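Local coordinates for probable chitinase (Chromobacterium violaceum, PDB 5JH8), which probably binds and hydrolyses chitin, as expected of a glycoside hydrolase of family 18 with a TIM-barrel fold, at residues F123-F126 against I127-L130. Residues are numbered along the deposited sequence; the frame is centred on the assembly and turned at random.
Sequences FSHF and IQVL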
loop_
_atom_site.group_PDB
_atom_site.type_symbol
_atom_site.label_atom_id
_atom_site.label_comp_id
_atom_site.label_asym_id
_atom_site.label_seq_id
_atom_site.Cartn_x
_atom_site.Cartn_y
_atom_site.Cartn_z
ATOM N N PHE A 123 -13.289 -11.030 -9.779
ATOM C CA PHE A 123 -12.797 -10.284 -8.627
ATOM C C PHE A 123 -13.727 -9.115 -8.300
ATOM O O PHE A 123 -14.040 -8.865 -7.128
ATOM C CB PHE A 123 -11.357 -9.832 -8.894
ATOM C CG PHE A 123 -10.724 -9.140 -7.715
ATOM C CD1 PHE A 123 -10.640 -9.763 -6.480
ATOM C CD2 PHE A 123 -10.231 -7.856 -7.836
ATOM C CE1 PHE A 123 -10.069 -9.101 -5.392
ATOM C CE2 PHE A 123 -9.642 -7.198 -6.750
ATOM C CZ PHE A 123 -9.569 -7.821 -5.532
ATOM N N SER A 124 -14.198 -8.397 -9.323
ATOM C CA SER A 124 -15.149 -7.319 -9.083
ATOM C C SER A 124 -16.377 -7.848 -8.369
ATOM O O SER A 124 -16.895 -7.206 -7.448
ATOM C CB SER A 124 -15.568 -6.696 -10.408
ATOM O OG SER A 124 -14.458 -6.062 -10.997
ATOM N N HIS A 125 -16.867 -9.016 -8.802
ATOM C CA HIS A 125 -18.062 -9.588 -8.201
ATOM C C HIS A 125 -17.810 -9.979 -6.752
ATOM O O HIS A 125 -18.629 -9.689 -5.873
ATOM C CB HIS A 125 -18.555 -10.783 -9.018
ATOM C CG HIS A 125 -19.816 -11.378 -8.483
ATOM N ND1 HIS A 125 -19.832 -12.586 -7.828
ATOM C CD2 HIS A 125 -21.086 -10.914 -8.450
ATOM C CE1 HIS A 125 -21.064 -12.861 -7.442
ATOM N NE2 HIS A 125 -21.847 -11.865 -7.811
ATOM N N PHE A 126 -16.663 -10.604 -6.480
ATOM C CA PHE A 126 -16.296 -10.936 -5.103
ATOM C C PHE A 126 -16.309 -9.700 -4.222
ATOM O O PHE A 126 -16.864 -9.719 -3.118
ATOM C CB PHE A 126 -14.922 -11.606 -5.096
ATOM C CG PHE A 126 -14.267 -11.691 -3.732
ATOM C CD1 PHE A 126 -14.827 -12.421 -2.702
ATOM C CD2 PHE A 126 -13.065 -11.036 -3.484
ATOM C CE1 PHE A 126 -14.202 -12.476 -1.462
ATOM C CE2 PHE A 126 -12.452 -11.102 -2.256
ATOM C CZ PHE A 126 -13.014 -11.817 -1.250
ATOM N N ILE A 127 -15.708 -8.608 -4.697
ATOM C CA ILE A 127 -15.651 -7.373 -3.926
ATOM C C ILE A 127 -17.041 -6.764 -3.753
ATOM O O ILE A 127 -17.358 -6.231 -2.687
ATOM C CB ILE A 127 -14.628 -6.424 -4.579
ATOM C CG1 ILE A 127 -13.207 -7.000 -4.422
ATOM C CG2 ILE A 127 -14.736 -5.023 -4.007
ATOM C CD1 ILE A 127 -12.769 -7.299 -2.997
ATOM N N GLN A 128 -17.902 -6.858 -4.764
ATOM C CA GLN A 128 -19.284 -6.400 -4.612
ATOM C C GLN A 128 -20.002 -7.150 -3.493
ATOM O O GLN A 128 -20.666 -6.546 -2.632
ATOM C CB GLN A 128 -20.032 -6.602 -5.931
ATOM C CG GLN A 128 -19.623 -5.639 -7.025
ATOM C CD GLN A 128 -20.125 -6.053 -8.408
ATOM O OE1 GLN A 128 -20.605 -7.170 -8.607
ATOM N NE2 GLN A 128 -19.987 -5.156 -9.371
ATOM N N VAL A 129 -19.912 -8.477 -3.519
ATOM C CA VAL A 129 -20.589 -9.297 -2.523
ATOM C C VAL A 129 -19.997 -9.052 -1.142
ATOM O O VAL A 129 -20.725 -8.918 -0.157
ATOM C CB VAL A 129 -20.518 -10.782 -2.934
ATOM C CG1 VAL A 129 -21.081 -11.691 -1.847
ATOM C CG2 VAL A 129 -21.235 -11.005 -4.248
ATOM N N LEU A 130 -18.672 -8.975 -1.061
ATOM C CA LEU A 130 -17.999 -8.757 0.207
ATOM C C LEU A 130 -18.358 -7.400 0.786
ATOM O O LEU A 130 -18.632 -7.276 1.988
ATOM C CB LEU A 130 -16.488 -8.890 0.012
ATOM C CG LEU A 130 -15.647 -8.645 1.261
ATOM C CD1 LEU A 130 -15.964 -9.617 2.370
ATOM C CD2 LEU A 130 -14.167 -8.640 0.910
#
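Two successive turns of helix 120-135, which joins strands 107-111 and 142-146 of the family 18 TIM barrel, meet here through i to i+4 pairs: F123 with I127, H125 with V129 and F126 with L130. Four backbone i to i+4 hydrogen bonds hold the turns together, from I127 N to F123 O (3.0 Å) through to L130 N to F126 O (2.8 Å). On the buried side, I127 CG1 lies over one face of the F123 ring, 4.0 Å from its centroid and offset toward the rim, a CH-pi contact. The F123 ring is swung there by CG standing anti to the backbone N (chi1 -176°). I127 CD1 lies between the two phenylalanine rings, 3.8 Å from F126 CD2 and still close to F123 CE1. L130 runs alongside F126, with L130 CD2 4.0 Å from F126 CZ. On the outer side, V129 CG2 sits over one face of the H125 imidazole, offset toward the rim, in a CH-pi contact (3.9 Å to the centroid), while the Q128 amide stands nearly perpendicular (79°) to that ring, with Q128 OE1 3.8 Å from H125 CD2. H125 ND1 hydrogen-bonds to Q89 of helix 89-96. The helix is thus two-sided: its buried face packs through apolar contacts against helices 89-96 (F126 on V93 and L96) and 163-169 (F123 and I127 on L166), whereas the imidazole has one nitrogen bonded and one face against a methyl, which should limit rotation of the exposed ring.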